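Side-chain contact in putative aminotransferase (Actinomadura melliaura, PDB 4ZWV), which probably transfers an amino group onto a sugar, using pyridoxal 5'-phosphate, in the making of the aminopentose of the indolocarbazole AT2433: residues Ser56-Leu61 with Phe84-Trp89. Residues are numbered along the deposited sequence; the frame is centred on the assembly and turned at random.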
loop_
_atom_site.group_PDB
_atom_site.type_symbol
_atom_site.label_atom_id
_atom_site.label_comp_id
_atom_site.label_asym_id
_atom_site.label_seq_id
_atom_site.Cartn_x
_atom_site.Cartn_y
_atom_site.Cartn_z
ATOM N N SER A 56 -5.008 -1.364 3.737
ATOM C CA SER A 56 -6.199 -0.772 3.146
ATOM C C SER A 56 -7.058 -1.901 2.623
ATOM O O SER A 56 -6.582 -3.029 2.462
ATOM C CB SER A 56 -5.825 0.182 2.004
ATOM O OG SER A 56 -5.157 -0.549 0.979
ATOM N N GLY A 57 -8.304 -1.590 2.305
ATOM C CA GLY A 57 -9.154 -2.554 1.625
ATOM C C GLY A 57 -8.524 -2.968 0.310
ATOM O O GLY A 57 -8.562 -4.137 -0.071
ATOM N N THR A 58 -7.920 -2.002 -0.379
ATOM C CA THR A 58 -7.288 -2.274 -1.660
ATOM C C THR A 58 -6.172 -3.301 -1.505
ATOM O O THR A 58 -6.110 -4.278 -2.256
ATOM C CB THR A 58 -6.752 -0.981 -2.276
ATOM O OG1 THR A 58 -7.846 -0.058 -2.413
ATOM C CG2 THR A 58 -6.133 -1.252 -3.636
ATOM N N SER A 59 -5.313 -3.111 -0.507
ATOM C CA SER A 59 -4.258 -4.089 -0.256
ATOM C C SER A 59 -4.833 -5.448 0.159
ATOM O O SER A 59 -4.288 -6.492 -0.222
ATOM C CB SER A 59 -3.286 -3.563 0.804
ATOM O OG SER A 59 -2.475 -2.533 0.242
ATOM N N GLY A 60 -5.946 -5.443 0.896
ATOM C CA GLY A 60 -6.599 -6.688 1.250
ATOM C C GLY A 60 -7.069 -7.461 0.024
ATOM O O GLY A 60 -6.900 -8.685 -0.058
ATOM N N LEU A 61 -7.637 -6.740 -0.938
ATOM C CA LEU A 61 -8.083 -7.363 -2.194
ATOM C C LEU A 61 -6.894 -7.902 -2.998
ATOM O O LEU A 61 -6.960 -8.992 -3.548
ATOM C CB LEU A 61 -8.871 -6.360 -3.041
ATOM C CG LEU A 61 -10.246 -5.954 -2.509
ATOM C CD1 LEU A 61 -10.772 -4.745 -3.277
ATOM C CD2 LEU A 61 -11.226 -7.129 -2.605
ATOM N N PHE A 84 -16.452 0.786 -6.468
ATOM C CA PHE A 84 -15.327 1.707 -6.419
ATOM C C PHE A 84 -14.203 1.083 -7.242
ATOM O O PHE A 84 -14.073 -0.143 -7.301
ATOM C CB PHE A 84 -14.880 1.975 -4.980
ATOM C CG PHE A 84 -13.729 2.933 -4.878
ATOM C CD1 PHE A 84 -13.850 4.227 -5.358
ATOM C CD2 PHE A 84 -12.530 2.541 -4.297
ATOM C CE1 PHE A 84 -12.798 5.123 -5.270
ATOM C CE2 PHE A 84 -11.472 3.433 -4.203
ATOM C CZ PHE A 84 -11.606 4.726 -4.693
ATOM N N GLU A 85 -13.393 1.927 -7.876
ATOM C CA GLU A 85 -12.396 1.449 -8.834
ATOM C C GLU A 85 -11.413 0.438 -8.240
ATOM O O GLU A 85 -10.926 -0.439 -8.954
ATOM C CB GLU A 85 -11.621 2.628 -9.425
ATOM C CG GLU A 85 -12.353 3.381 -10.545
ATOM C CD GLU A 85 -13.378 4.395 -10.041
ATOM O OE1 GLU A 85 -13.602 4.506 -8.814
ATOM O OE2 GLU A 85 -13.945 5.109 -10.897
ATOM N N ALA A 86 -11.128 0.553 -6.948
ATOM C CA ALA A 86 -10.201 -0.370 -6.289
ATOM C C ALA A 86 -10.541 -1.837 -6.531
ATOM O O ALA A 86 -9.644 -2.654 -6.730
ATOM C CB ALA A 86 -10.169 -0.104 -4.793
ATOM N N THR A 87 -11.833 -2.165 -6.505
ATOM C CA THR A 87 -12.276 -3.545 -6.680
ATOM C C THR A 87 -11.722 -4.128 -7.966
ATOM O O THR A 87 -11.187 -5.237 -8.010
ATOM C CB THR A 87 -13.809 -3.631 -6.736
ATOM O OG1 THR A 87 -14.363 -2.993 -5.578
ATOM C CG2 THR A 87 -14.261 -5.083 -6.801
ATOM N N ASN A 88 -11.831 -3.342 -9.021
ATOM C CA ASN A 88 -11.470 -3.816 -10.341
ATOM C C ASN A 88 -10.024 -3.554 -10.704
ATOM O O ASN A 88 -9.416 -4.341 -11.426
ATOM C CB ASN A 88 -12.423 -3.196 -11.359
ATOM C CG ASN A 88 -13.808 -3.761 -11.203
ATOM O OD1 ASN A 88 -13.944 -4.976 -11.165
ATOM N ND2 ASN A 88 -14.826 -2.909 -11.022
ATOM N N TRP A 89 -9.440 -2.472 -10.194
ATOM C CA TRP A 89 -8.043 -2.253 -10.517
ATOM C C TRP A 89 -7.146 -3.279 -9.818
ATOM O O TRP A 89 -6.078 -3.610 -10.338
ATOM C CB TRP A 89 -7.616 -0.833 -10.154
ATOM C CG TRP A 89 -8.253 0.312 -10.962
ATOM C CD1 TRP A 89 -8.005 1.640 -10.756
ATOM C CD2 TRP A 89 -9.205 0.255 -12.067
ATOM N NE1 TRP A 89 -8.725 2.412 -11.636
ATOM C CE2 TRP A 89 -9.469 1.593 -12.448
ATOM C CE3 TRP A 89 -9.851 -0.782 -12.765
ATOM C CZ2 TRP A 89 -10.345 1.924 -13.492
ATOM C CZ3 TRP A 89 -10.735 -0.448 -13.804
ATOM C CH2 TRP A 89 -10.972 0.892 -14.153
#
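Thr58 and Leu61, one turn apart on helix 57-66, meet Ala86 and Thr87 of helix 85-93 in a small buried seam that illustrates how two neighbouring helices can pack through one methyl from each side. The short helical segments run nearly parallel, 25° apart, with their axes 9.4 Å from each other at closest approach.

No hydrogen bond crosses between the two segments; the touching is van der Waals. The methyl CB of Ala86 points at the first helix and comes within 3.3 Å of Thr58 OG1. Leu61 reaches across with a single branch: CD1 lies 3.9 Å from Thr87 CA and 4.2 Å from Ala86 O, so it rests on backbone rather than on another side chain. The CB of Thr87 points away, and its hydroxyl bonds to Asp161 OD2 and Thr83 OG1; Leu61 packs on Asp161 too.

The polar bonds of Thr58 lead to the cofactor and the second subunit. With chi1 at -58°, its OG1 lies beside its own backbone N and anti to the carbonyl carbon, and from there it hydrogen-bonds to phosphate oxygen OP2 of the pyridoxal-phosphate-modified lysine at position 190 and to Tyr217 OH of the second subunit. Gly57 N binds the same phosphate. Ser56 caps this helix, its OG accepting from Ser59 N at 3.0 Å with an angle of 166°.

A helix start gathered round a cofactor phosphate is a familiar feature of fold-type I pyridoxal phosphate enzymes, the class to which the DegT/DnrJ/EryC1 family belongs. The chemistry implies that Ala86 packs its methyl against the phosphate-binding oxygen of Thr58 without offering it a hydrogen bond.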